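Local coordinates for protein malate oxidoreductase (Thermotoga maritima, PDB 1VL6) that probably catalyses the NAD-dependent oxidative decarboxylation of malate to pyruvate and carbon dioxide, as a malic enzyme, at residues N218-D223 and E251-D256; K225-E230 and L257-E262; N206-L211 and R246-E251. All blocks are in the same frame, centred on the assembly; numbering follows the deposited sequence.

Contact 1: residues N218-D223 and E251-D256; sequences NVVAVD and ERLSGD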
ATOM      1  N   ASN A 218      -0.362 -37.634  34.749  1.00 64.00           N
ATOM      2  CA  ASN A 218      -0.072 -38.799  33.956  1.00 63.57           C
ATOM      3  C   ASN A 218       0.062 -38.513  32.450  1.00 63.07           C
ATOM      4  O   ASN A 218      -0.818 -38.800  31.661  1.00 64.02           O
ATOM      5  CB  ASN A 218      -1.118 -39.861  34.221  1.00 61.96           C
ATOM      6  CG  ASN A 218      -0.675 -41.195  33.719  1.00 65.76           C
ATOM      7  OD1 ASN A 218       0.432 -41.318  33.166  1.00 63.34           O
ATOM      8  ND2 ASN A 218      -1.513 -42.207  33.902  1.00 67.23           N
ATOM      9  N   VAL A 219       1.192 -37.962  32.065  1.00 61.70           N
ATOM     10  CA  VAL A 219       1.496 -37.771  30.652  1.00 60.33           C
ATOM     11  C   VAL A 219       2.352 -38.935  30.200  1.00 59.44           C
ATOM     12  O   VAL A 219       3.332 -39.273  30.847  1.00 56.64           O
ATOM     13  CB  VAL A 219       2.280 -36.500  30.391  1.00 58.46           C
ATOM     14  CG1 VAL A 219       2.570 -36.344  28.908  1.00 66.34           C
ATOM     15  CG2 VAL A 219       1.527 -35.269  30.918  1.00 64.83           C
ATOM     16  N   VAL A 220       1.961 -39.546  29.091  1.00 60.45           N
ATOM     17  CA  VAL A 220       2.698 -40.665  28.538  1.00 61.45           C
ATOM     18  C   VAL A 220       3.175 -40.280  27.147  1.00 61.28           C
ATOM     19  O   VAL A 220       2.355 -40.055  26.262  1.00 62.56           O
ATOM     20  CB  VAL A 220       1.820 -41.915  28.492  1.00 61.51           C
ATOM     21  CG1 VAL A 220       2.587 -43.094  27.926  1.00 69.31           C
ATOM     22  CG2 VAL A 220       1.320 -42.252  29.898  1.00 62.40           C
ATOM     23  N   ALA A 221       4.486 -40.187  26.997  1.00 58.77           N
ATOM     24  CA  ALA A 221       5.135 -39.796  25.761  1.00 59.27           C
ATOM     25  C   ALA A 221       5.467 -41.026  24.911  1.00 60.66           C
ATOM     26  O   ALA A 221       5.932 -42.061  25.427  1.00 59.04           O
ATOM     27  CB  ALA A 221       6.413 -39.079  26.078  1.00 59.06           C
ATOM     28  N   VAL A 222       5.257 -40.909  23.604  1.00 60.49           N
ATOM     29  CA  VAL A 222       5.483 -42.036  22.695  1.00 60.53           C
ATOM     30  C   VAL A 222       6.116 -41.510  21.416  1.00 61.39           C
ATOM     31  O   VAL A 222       5.747 -40.444  20.936  1.00 62.92           O
ATOM     32  CB  VAL A 222       4.155 -42.751  22.377  1.00 59.01           C
ATOM     33  CG1 VAL A 222       4.392 -44.142  21.874  1.00 56.03           C
ATOM     34  CG2 VAL A 222       3.265 -42.788  23.607  1.00 58.16           C
ATOM     35  N   ASP A 223       7.070 -42.254  20.885  1.00 61.60           N
ATOM     36  CA  ASP A 223       7.689 -41.926  19.620  1.00 62.60           C
ATOM     37  C   ASP A 223       7.919 -43.270  18.879  1.00 64.37           C
ATOM     38  O   ASP A 223       7.300 -44.280  19.210  1.00 63.28           O
ATOM     39  CB  ASP A 223       8.971 -41.137  19.879  1.00 61.88           C
ATOM     40  CG  ASP A 223       9.350 -40.238  18.720  1.00 70.56           C
ATOM     41  OD1 ASP A 223       9.881 -40.790  17.701  1.00 71.83           O
ATOM     42  OD2 ASP A 223       9.173 -38.977  18.752  1.00 76.52           O
ATOM     43  N   GLU A 251       3.197 -44.203  36.087  1.00 62.00           N
ATOM     44  CA  GLU A 251       2.893 -45.634  36.199  1.00 64.96           C
ATOM     45  C   GLU A 251       4.001 -46.515  35.641  1.00 65.67           C
ATOM     46  O   GLU A 251       3.948 -47.736  35.801  1.00 66.82           O
ATOM     47  CB  GLU A 251       1.593 -46.021  35.468  1.00 64.41           C
ATOM     48  CG  GLU A 251       0.308 -45.513  36.098  1.00 67.46           C
ATOM     49  CD  GLU A 251      -0.883 -45.532  35.139  1.00 72.91           C
ATOM     50  OE1 GLU A 251      -0.693 -45.405  33.903  1.00 98.02           O
ATOM     51  OE2 GLU A 251      -2.041 -45.624  35.617  1.00 89.20           O
ATOM     52  N   ARG A 252       5.013 -45.913  35.007  1.00 65.64           N
ATOM     53  CA  ARG A 252       6.171 -46.671  34.493  1.00 65.07           C
ATOM     54  C   ARG A 252       5.739 -47.737  33.482  1.00 63.76           C
ATOM     55  O   ARG A 252       6.229 -48.830  33.466  1.00 63.64           O
ATOM     56  CB  ARG A 252       6.981 -47.243  35.650  1.00 62.62           C
ATOM     57  CG  ARG A 252       7.082 -46.265  36.790  1.00 67.47           C
ATOM     58  CD  ARG A 252       8.046 -46.677  37.872  1.00 85.14           C
ATOM     59  NE  ARG A 252       9.318 -46.010  37.654  1.00 90.79           N
ATOM     60  CZ  ARG A 252      10.506 -46.579  37.768  1.00 93.18           C
ATOM     61  NH1 ARG A 252      10.626 -47.857  38.115  1.00 97.96           N
ATOM     62  NH2 ARG A 252      11.596 -45.859  37.523  1.00 94.85           N
ATOM     63  N   LEU A 253       4.801 -47.366  32.630  1.00 65.48           N
ATOM     64  CA  LEU A 253       4.388 -48.157  31.479  1.00 65.23           C
ATOM     65  C   LEU A 253       5.465 -48.367  30.419  1.00 64.69           C
ATOM     66  O   LEU A 253       6.339 -47.501  30.212  1.00 63.03           O
ATOM     67  CB  LEU A 253       3.259 -47.416  30.770  1.00 67.16           C
ATOM     68  CG  LEU A 253       1.956 -47.310  31.574  1.00 66.57           C
ATOM     69  CD1 LEU A 253       0.961 -46.533  30.769  1.00 58.63           C
ATOM     70  CD2 LEU A 253       1.427 -48.699  31.910  1.00 64.33           C
ATOM     71  N   SER A 254       5.332 -49.480  29.691  1.00 64.23           N
ATOM     72  CA  SER A 254       6.291 -49.850  28.664  1.00 64.11           C
ATOM     73  C   SER A 254       5.653 -50.638  27.509  1.00 64.23           C
ATOM     74  O   SER A 254       4.941 -51.587  27.767  1.00 67.09           O
ATOM     75  CB  SER A 254       7.386 -50.658  29.345  1.00 61.75           C
ATOM     76  OG  SER A 254       8.015 -51.529  28.442  1.00 65.51           O
ATOM     77  N   GLY A 255       5.950 -50.276  26.259  1.00 63.56           N
ATOM     78  CA  GLY A 255       5.343 -50.898  25.087  1.00 62.08           C
ATOM     79  C   GLY A 255       5.007 -49.874  24.013  1.00 63.43           C
ATOM     80  O   GLY A 255       5.502 -48.749  24.027  1.00 61.68           O
ATOM     81  N   ASP A 256       4.128 -50.255  23.088  1.00 64.35           N
ATOM     82  CA  ASP A 256       3.843 -49.456  21.885  1.00 64.34           C
ATOM     83  C   ASP A 256       2.701 -48.473  22.136  1.00 62.92           C
ATOM     84  O   ASP A 256       2.145 -48.419  23.221  1.00 62.55           O
ATOM     85  CB  ASP A 256       3.553 -50.372  20.659  1.00 62.10           C
ATOM     86  CG  ASP A 256       2.428 -51.380  20.920  1.00 70.22           C
ATOM     87  OD1 ASP A 256       1.609 -51.093  21.831  1.00 66.27           O
ATOM     88  OD2 ASP A 256       2.302 -52.490  20.299  1.00 67.72           O
TER
HETATM   89  O   HOH W   1       1.993 -43.372  33.395  1.00 45.11           O
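N218, at the start of 218-223, meets E251 across the contact through its side-chain amide. ND2 gives a weak hydrogen bond to the carboxylate atom OE1 of E251 (3.3 Å, 154° at the hydrogen); OE1 is the nearer of the two carboxylate oxygens, and the amide and carboxylate planes stand 81° apart. With CG anti to the backbone N (chi1 -165°), the amide of N218 is carried off the strand towards the loop; E251 answers with a chain extended beyond CG, and the two side chains cross at about a right angle. The other end of the amide works through water: N218 OD1 accepts a hydrogen bond from a water molecule (2.6 Å), which in turn accepts the backbone N-H of E251 (3.1 Å from N). A weak direct bond and a water bridge thus link N218 to the side chain and the backbone N of E251. V219 faces the other side of the sheet, where helix 202-214 covers it. V220 turns back to the loop, its methyl CG2 meeting CD1 of L253 at 4.4 Å, a loose apolar touch beside the polar pair. A221 again lies on the far side, against I244. V222 points towards the loop and packs on V196 and N198 of the neighbouring strand. Further along, the loop passes through G255, whose backbone angles suit glycine, to D256, which N-caps helix 257-261 through OD1 and the N-H of T259. D223 closes the strand with OD2 bonded to the N-H of I200, at the position where NAD-dependent Rossmann folds often carry an acidic residue; the alternation of faces is that of the second strand of such a fold.

Contact 2: residues K225-E230 and L257-E262; sequences KGILNE and LETALE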
ATOM      1  N   LYS A 225       9.969 -45.717  18.497  1.00 64.44           N
ATOM      2  CA  LYS A 225      10.410 -46.989  19.093  1.00 63.38           C
ATOM      3  C   LYS A 225       9.580 -47.309  20.344  1.00 61.69           C
ATOM      4  O   LYS A 225       9.972 -48.109  21.156  1.00 62.44           O
ATOM      5  CB  LYS A 225      11.919 -46.949  19.408  1.00 61.05           C
ATOM      6  CG  LYS A 225      12.849 -46.990  18.139  1.00 69.36           C
ATOM      7  CD  LYS A 225      13.606 -48.326  17.902  1.00 70.39           C
ATOM      8  N   GLY A 226       8.446 -46.657  20.528  1.00 61.46           N
ATOM      9  CA  GLY A 226       7.583 -46.950  21.675  1.00 61.09           C
ATOM     10  C   GLY A 226       7.490 -45.868  22.751  1.00 61.58           C
ATOM     11  O   GLY A 226       7.913 -44.716  22.563  1.00 62.08           O
ATOM     12  N   ILE A 227       6.868 -46.245  23.864  1.00 60.54           N
ATOM     13  CA  ILE A 227       6.738 -45.377  25.026  1.00 61.98           C
ATOM     14  C   ILE A 227       8.115 -45.001  25.597  1.00 62.51           C
ATOM     15  O   ILE A 227       8.978 -45.875  25.792  1.00 62.00           O
ATOM     16  CB  ILE A 227       5.949 -46.082  26.159  1.00 61.48           C
ATOM     17  CG1 ILE A 227       4.482 -46.306  25.777  1.00 70.68           C
ATOM     18  CG2 ILE A 227       5.976 -45.227  27.424  1.00 60.17           C
ATOM     19  CD1 ILE A 227       3.719 -47.276  26.733  1.00 64.58           C
ATOM     20  N   LEU A 228       8.295 -43.714  25.895  1.00 63.12           N
ATOM     21  CA  LEU A 228       9.562 -43.220  26.442  1.00 63.30           C
ATOM     22  C   LEU A 228       9.681 -43.562  27.910  1.00 63.65           C
ATOM     23  O   LEU A 228       8.853 -43.164  28.742  1.00 64.29           O
ATOM     24  CB  LEU A 228       9.744 -41.708  26.262  1.00 62.43           C
ATOM     25  CG  LEU A 228      10.177 -41.261  24.879  1.00 62.80           C
ATOM     26  CD1 LEU A 228       9.107 -41.586  23.826  1.00 64.55           C
ATOM     27  CD2 LEU A 228      10.445 -39.782  24.912  1.00 73.16           C
ATOM     28  N   ASN A 229      10.716 -44.328  28.212  1.00 63.72           N
ATOM     29  CA  ASN A 229      10.897 -44.903  29.506  1.00 63.57           C
ATOM     30  C   ASN A 229      12.425 -45.089  29.704  1.00 63.49           C
ATOM     31  O   ASN A 229      13.038 -45.931  29.017  1.00 63.11           O
ATOM     32  CB  ASN A 229      10.119 -46.226  29.464  1.00 61.84           C
ATOM     33  CG  ASN A 229      10.147 -46.981  30.756  1.00 71.47           C
ATOM     34  OD1 ASN A 229      11.208 -47.184  31.372  1.00 81.77           O
ATOM     35  ND2 ASN A 229       8.978 -47.458  31.165  1.00 81.07           N
ATOM     36  N   GLU A 230      13.043 -44.314  30.612  1.00 63.21           N
ATOM     37  CA  GLU A 230      14.507 -44.498  30.873  1.00 64.04           C
ATOM     38  C   GLU A 230      14.981 -45.949  30.911  1.00 63.79           C
ATOM     39  O   GLU A 230      16.088 -46.251  30.446  1.00 63.21           O
ATOM     40  CB  GLU A 230      15.010 -43.916  32.199  1.00 65.89           C
ATOM     41  CG  GLU A 230      15.697 -42.580  32.057  1.00 75.70           C
ATOM     42  CD  GLU A 230      16.861 -42.407  32.995  1.00 70.16           C
ATOM     43  OE1 GLU A 230      17.973 -42.824  32.659  1.00 76.86           O
ATOM     44  OE2 GLU A 230      16.664 -41.817  34.059  1.00 81.43           O
ATOM     45  N   LEU A 257       2.363 -47.686  21.126  1.00 61.98           N
ATOM     46  CA  LEU A 257       1.246 -46.742  21.230  1.00 61.83           C
ATOM     47  C   LEU A 257      -0.047 -47.395  21.693  1.00 61.06           C
ATOM     48  O   LEU A 257      -0.818 -46.844  22.473  1.00 63.04           O
ATOM     49  CB  LEU A 257       1.036 -46.046  19.891  1.00 57.24           C
ATOM     50  CG  LEU A 257      -0.073 -44.986  19.783  1.00 69.02           C
ATOM     51  CD1 LEU A 257       0.145 -43.810  20.686  1.00 66.83           C
ATOM     52  CD2 LEU A 257      -0.194 -44.490  18.353  1.00 66.73           C
ATOM     53  N   GLU A 258      -0.281 -48.590  21.205  1.00 61.97           N
ATOM     54  CA  GLU A 258      -1.514 -49.309  21.517  1.00 61.81           C
ATOM     55  C   GLU A 258      -1.644 -49.581  23.005  1.00 62.34           C
ATOM     56  O   GLU A 258      -2.679 -49.325  23.597  1.00 65.78           O
ATOM     57  CB  GLU A 258      -1.601 -50.600  20.714  1.00 59.30           C
ATOM     58  CG  GLU A 258      -2.955 -51.238  20.845  1.00 57.34           C
ATOM     59  CD  GLU A 258      -3.032 -52.595  20.209  1.00 59.34           C
ATOM     60  OE1 GLU A 258      -2.106 -53.008  19.442  1.00 50.80           O
ATOM     61  OE2 GLU A 258      -4.039 -53.241  20.484  1.00 58.27           O
ATOM     62  N   THR A 259      -0.573 -50.066  23.597  1.00 62.02           N
ATOM     63  CA  THR A 259      -0.456 -50.229  25.042  1.00 62.34           C
ATOM     64  C   THR A 259      -0.677 -48.907  25.820  1.00 62.42           C
ATOM     65  O   THR A 259      -1.410 -48.862  26.822  1.00 63.54           O
ATOM     66  CB  THR A 259       0.951 -50.753  25.309  1.00 62.14           C
ATOM     67  OG1 THR A 259       1.064 -52.123  24.875  1.00 64.06           O
ATOM     68  CG2 THR A 259       1.257 -50.787  26.783  1.00 63.19           C
ATOM     69  N   ALA A 260      -0.060 -47.832  25.340  1.00 61.45           N
ATOM     70  CA  ALA A 260      -0.204 -46.506  25.958  1.00 61.08           C
ATOM     71  C   ALA A 260      -1.629 -46.043  26.020  1.00 62.86           C
ATOM     72  O   ALA A 260      -2.016 -45.375  26.977  1.00 63.57           O
ATOM     73  CB  ALA A 260       0.627 -45.472  25.232  1.00 60.81           C
ATOM     74  N   LEU A 261      -2.409 -46.390  25.002  1.00 63.88           N
ATOM     75  CA  LEU A 261      -3.742 -45.867  24.897  1.00 63.04           C
ATOM     76  C   LEU A 261      -4.740 -46.581  25.785  1.00 62.98           C
ATOM     77  O   LEU A 261      -5.827 -46.080  25.956  1.00 65.89           O
ATOM     78  CB  LEU A 261      -4.194 -45.915  23.460  1.00 61.36           C
ATOM     79  CG  LEU A 261      -3.440 -44.982  22.524  1.00 65.78           C
ATOM     80  CD1 LEU A 261      -3.645 -45.435  21.129  1.00 68.12           C
ATOM     81  CD2 LEU A 261      -3.932 -43.529  22.647  1.00 64.83           C
ATOM     82  N   GLU A 262      -4.395 -47.728  26.356  1.00 64.06           N
ATOM     83  CA  GLU A 262      -5.336 -48.434  27.211  1.00 65.19           C
ATOM     84  C   GLU A 262      -5.729 -47.507  28.341  1.00 65.66           C
ATOM     85  O   GLU A 262      -4.876 -47.067  29.110  1.00 66.49           O
ATOM     86  CB  GLU A 262      -4.738 -49.688  27.776  1.00 67.76           C
ATOM     87  CG  GLU A 262      -4.646 -50.821  26.787  1.00 83.17           C
ATOM     88  CD  GLU A 262      -3.712 -51.929  27.277  1.00 98.06           C
ATOM     89  OE1 GLU A 262      -3.727 -52.216  28.502  1.00105.16           O
ATOM     90  OE2 GLU A 262      -2.958 -52.503  26.443  1.00 96.23           O
TER
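I227 and A260 meet end to side: the ethyl arm of the isoleucine is laid against the methyl of the alanine on the near face of helix 257-261. CD1 approaches A260 CB to 3.9 Å, and CG1 lies almost as near the same CB at 4.0 Å, so the last two carbons of the arm share one methyl. The CB of I227 does not itself point at the helix. Its first torsion (chi1 -67°) sets CG1 anti to the carbonyl carbon, and the nearly straight second one (chi2 167°) then extends the arm across to the helix, while CG2, the branch anti to the backbone N, makes no close approach to A260. CD1 also comes to within 4.1 Å of the backbone N of A260, and to 4.3 Å of CG2 of T259, one residue earlier, so that the methyl tip rests over the junction of two successive helical residues. No hydrogen bond crosses here; the contact is apolar and buried. Other apolar groups close around it: A260 also touches V220 and V222, and I227 also touches V220 and L253, so the isoleucine and the alanine cover the same face of strand 218-223. At the C-terminal end of the short helix, NZ of K194 is hydrogen-bonded to the carbonyl oxygens of both A260 and E262. L257, E258 and L261 touch W280 of helix 278-281. Strand 226-227, with helix 257-261 covering it here, runs antiparallel to 218-223; a short antiparallel strand at the edge of an otherwise parallel sheet is consistent with the modified Rossmann domain of malic enzymes.

Contact 3: residues N206-L211 and R246-E251; sequences NIVKFL and RITNPE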
ATOM      1  N   ASN A 206       7.352 -29.851  23.566  1.00 59.61           N
ATOM      2  CA  ASN A 206       6.816 -28.686  24.240  1.00 59.97           C
ATOM      3  C   ASN A 206       5.415 -28.923  24.776  1.00 60.82           C
ATOM      4  O   ASN A 206       5.058 -28.415  25.873  1.00 60.66           O
ATOM      5  CB  ASN A 206       6.830 -27.476  23.349  1.00 58.96           C
ATOM      6  CG  ASN A 206       8.210 -26.911  23.174  1.00 59.83           C
ATOM      7  OD1 ASN A 206       8.616 -26.066  23.949  1.00 69.53           O
ATOM      8  ND2 ASN A 206       8.913 -27.314  22.119  1.00 60.18           N
ATOM      9  N   ILE A 207       4.630 -29.689  24.021  1.00 60.60           N
ATOM     10  CA  ILE A 207       3.273 -30.051  24.464  1.00 61.84           C
ATOM     11  C   ILE A 207       3.365 -30.804  25.794  1.00 61.53           C
ATOM     12  O   ILE A 207       2.616 -30.540  26.744  1.00 60.49           O
ATOM     13  CB  ILE A 207       2.554 -30.916  23.415  1.00 63.87           C
ATOM     14  CG1 ILE A 207       2.117 -30.050  22.225  1.00 61.51           C
ATOM     15  CG2 ILE A 207       1.350 -31.585  24.021  1.00 67.46           C
ATOM     16  CD1 ILE A 207       1.941 -30.839  20.922  1.00 65.43           C
ATOM     17  N   VAL A 208       4.304 -31.731  25.882  1.00 60.66           N
ATOM     18  CA  VAL A 208       4.472 -32.469  27.132  1.00 60.87           C
ATOM     19  C   VAL A 208       4.733 -31.507  28.281  1.00 61.58           C
ATOM     20  O   VAL A 208       4.099 -31.583  29.321  1.00 63.47           O
ATOM     21  CB  VAL A 208       5.629 -33.452  27.014  1.00 61.93           C
ATOM     22  CG1 VAL A 208       5.978 -34.082  28.397  1.00 59.17           C
ATOM     23  CG2 VAL A 208       5.297 -34.508  25.984  1.00 64.97           C
ATOM     24  N   LYS A 209       5.677 -30.605  28.095  1.00 61.63           N
ATOM     25  CA  LYS A 209       6.038 -29.675  29.161  1.00 62.33           C
ATOM     26  C   LYS A 209       4.898 -28.705  29.551  1.00 63.16           C
ATOM     27  O   LYS A 209       4.737 -28.390  30.711  1.00 64.71           O
ATOM     28  CB  LYS A 209       7.300 -28.882  28.764  1.00 59.32           C
ATOM     29  CG  LYS A 209       8.572 -29.669  28.933  1.00 60.47           C
ATOM     30  CD  LYS A 209       9.757 -28.830  28.588  1.00 66.88           C
ATOM     31  CE  LYS A 209      11.060 -29.519  28.922  1.00 70.59           C
ATOM     32  NZ  LYS A 209      12.135 -28.573  28.587  1.00 79.40           N
ATOM     33  N   PHE A 210       4.125 -28.225  28.585  1.00 63.11           N
ATOM     34  CA  PHE A 210       2.979 -27.374  28.904  1.00 63.28           C
ATOM     35  C   PHE A 210       1.949 -28.133  29.681  1.00 63.93           C
ATOM     36  O   PHE A 210       1.413 -27.580  30.634  1.00 64.94           O
ATOM     37  CB  PHE A 210       2.292 -26.795  27.654  1.00 62.44           C
ATOM     38  CG  PHE A 210       2.856 -25.489  27.185  1.00 60.29           C
ATOM     39  CD1 PHE A 210       4.130 -25.413  26.659  1.00 74.26           C
ATOM     40  CD2 PHE A 210       2.113 -24.335  27.264  1.00 70.01           C
ATOM     41  CE1 PHE A 210       4.649 -24.215  26.229  1.00 74.58           C
ATOM     42  CE2 PHE A 210       2.622 -23.158  26.820  1.00 68.81           C
ATOM     43  CZ  PHE A 210       3.892 -23.093  26.306  1.00 68.48           C
ATOM     44  N   LEU A 211       1.638 -29.368  29.269  1.00 62.26           N
ATOM     45  CA  LEU A 211       0.638 -30.149  30.009  1.00 62.33           C
ATOM     46  C   LEU A 211       1.085 -30.352  31.450  1.00 63.09           C
ATOM     47  O   LEU A 211       0.280 -30.235  32.387  1.00 61.76           O
ATOM     48  CB  LEU A 211       0.347 -31.492  29.348  1.00 61.29           C
ATOM     49  CG  LEU A 211      -0.285 -31.422  27.953  1.00 64.85           C
ATOM     50  CD1 LEU A 211      -0.276 -32.799  27.285  1.00 61.69           C
ATOM     51  CD2 LEU A 211      -1.676 -30.870  28.006  1.00 68.79           C
ATOM     52  N   ARG A 246      12.089 -38.732  31.798  1.00 60.17           N
ATOM     53  CA  ARG A 246      12.309 -38.528  33.226  1.00 60.71           C
ATOM     54  C   ARG A 246      11.214 -37.739  33.930  1.00 61.87           C
ATOM     55  O   ARG A 246      11.084 -37.812  35.131  1.00 63.05           O
ATOM     56  CB  ARG A 246      13.625 -37.842  33.457  1.00 59.41           C
ATOM     57  CG  ARG A 246      14.737 -38.783  33.245  1.00 61.74           C
ATOM     58  CD  ARG A 246      16.014 -38.098  32.950  1.00 63.56           C
ATOM     59  NE  ARG A 246      17.095 -39.010  33.253  1.00 67.27           N
ATOM     60  CZ  ARG A 246      18.278 -38.944  32.710  1.00 65.92           C
ATOM     61  NH1 ARG A 246      18.558 -37.997  31.832  1.00 77.05           N
ATOM     62  NH2 ARG A 246      19.190 -39.828  33.049  1.00 73.22           N
ATOM     63  N   ILE A 247      10.418 -36.993  33.182  1.00 61.58           N
ATOM     64  CA  ILE A 247       9.356 -36.238  33.811  1.00 60.34           C
ATOM     65  C   ILE A 247       8.008 -36.774  33.423  1.00 60.87           C
ATOM     66  O   ILE A 247       7.014 -36.102  33.653  1.00 60.98           O
ATOM     67  CB  ILE A 247       9.435 -34.728  33.456  1.00 61.53           C
ATOM     68  CG1 ILE A 247       9.500 -34.533  31.921  1.00 57.28           C
ATOM     69  CG2 ILE A 247      10.595 -34.091  34.206  1.00 55.02           C
ATOM     70  CD1 ILE A 247       9.460 -33.099  31.465  1.00 58.55           C
ATOM     71  N   THR A 248       7.954 -37.990  32.882  1.00 61.45           N
ATOM     72  CA  THR A 248       6.669 -38.551  32.382  1.00 61.49           C
ATOM     73  C   THR A 248       6.448 -39.954  32.869  1.00 60.21           C
ATOM     74  O   THR A 248       7.248 -40.495  33.579  1.00 59.24           O
ATOM     75  CB  THR A 248       6.576 -38.561  30.855  1.00 62.74           C
ATOM     76  OG1 THR A 248       7.790 -39.063  30.316  1.00 62.77           O
ATOM     77  CG2 THR A 248       6.418 -37.154  30.322  1.00 62.47           C
ATOM     78  N   ASN A 249       5.317 -40.509  32.498  1.00 60.63           N
ATOM     79  CA  ASN A 249       5.008 -41.906  32.712  1.00 59.58           C
ATOM     80  C   ASN A 249       5.158 -42.382  34.148  1.00 60.18           C
ATOM     81  O   ASN A 249       5.969 -43.270  34.445  1.00 60.26           O
ATOM     82  CB  ASN A 249       5.842 -42.720  31.761  1.00 58.08           C
ATOM     83  CG  ASN A 249       5.397 -44.126  31.691  1.00 62.77           C
ATOM     84  OD1 ASN A 249       4.256 -44.467  32.067  1.00 69.10           O
ATOM     85  ND2 ASN A 249       6.273 -44.973  31.196  1.00 56.69           N
ATOM     86  N   PRO A 250       4.371 -41.799  35.042  1.00 60.26           N
ATOM     87  CA  PRO A 250       4.423 -42.140  36.473  1.00 61.38           C
ATOM     88  C   PRO A 250       4.152 -43.602  36.801  1.00 61.21           C
ATOM     89  O   PRO A 250       4.825 -44.147  37.700  1.00 60.19           O
ATOM     90  CB  PRO A 250       3.345 -41.258  37.102  1.00 61.64           C
ATOM     91  CG  PRO A 250       2.541 -40.700  35.950  1.00 60.81           C
ATOM     92  CD  PRO A 250       3.411 -40.726  34.768  1.00 62.58           C
ATOM     93  N   GLU A 251       3.197 -44.203  36.087  1.00 62.00           N
ATOM     94  CA  GLU A 251       2.893 -45.634  36.199  1.00 64.96           C
ATOM     95  C   GLU A 251       4.001 -46.515  35.641  1.00 65.67           C
ATOM     96  O   GLU A 251       3.948 -47.736  35.801  1.00 66.82           O
ATOM     97  CB  GLU A 251       1.593 -46.021  35.468  1.00 64.41           C
ATOM     98  CG  GLU A 251       0.308 -45.513  36.098  1.00 67.46           C
ATOM     99  CD  GLU A 251      -0.883 -45.532  35.139  1.00 72.91           C
ATOM    100  OE1 GLU A 251      -0.693 -45.405  33.903  1.00 98.02           O
ATOM    101  OE2 GLU A 251      -2.041 -45.624  35.617  1.00 89.20           O
TER
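Helix 202-214 follows strand 194-198 in the Rossmann-type NAD-binding domain, and the glycine-rich sequence between and into them, G199 and G201 before the helix and G204 in its first turn, probably represents the dinucleotide-binding pattern; here the flank of the helix meets the loop that leaves helix 239-246. The pair V208 and T248 forms the inner part of the contact. CG1 of V208 touches CG2 of T248 at 3.7 Å, methyl to methyl, with the two side chains crossing at about a right angle. The valine places CG1 anti to its own backbone N (chi1 171°), which swings this branch outwards from the helix to the loop. T248 turns CG2 to the helix and its hydroxyl elsewhere: OG1 is hydrogen-bonded to the carbonyl oxygen of I244, in the helix just before, so the threonine divides its branches between an apolar neighbour and a polar one. V208 continues the apolar cover on to V219 of strand 218-223 and to I200, and thereby joins helix, loop and sheet. One residue on from V208 and one back from T248, nearer the surface, K209 and I247 meet more loosely. It is the aliphatic part of the lysine that takes part, while its chain runs extended past the isoleucine and its ammonium group is engaged beyond the contact, hydrogen-bonded to Y205 OH and in a salt bridge with OE2 of E243. Through E243 the charge reaches helix 239-246, while the stem rests on the loop beyond it. No hydrogen bond joins the two segments directly. I247 brings its ethyl arm, straight at chi2 175°, up to this stem, and CD1 at the end of the arm stops 4.4 Å from CG of K209.

How the contacts relate
All three contacts lie in the NAD-binding domain and converge on strand 218-223. Contacts 1 and 2 nearly coincide, their centres about 4 Å apart: I227 N bonds to G255 O at 2.9 Å, and N229 ND2 to L253 O at 2.8 Å. Helix 202-214 of contact 3, centred about 10 Å from contact 1, covers the other face at V219. The loop segments of contacts 1 and 3 overlap at E251, which touches its partner only in contact 1. The loop after helix 239-246 runs along the strand, N249 N bonding to V219 O at 2.9 Å. R246 NE and E230 OE2 (3.0 Å) bridge contacts 2 and 3. V208 lies near, without touching, the glycine-rich sequence that probably binds NAD.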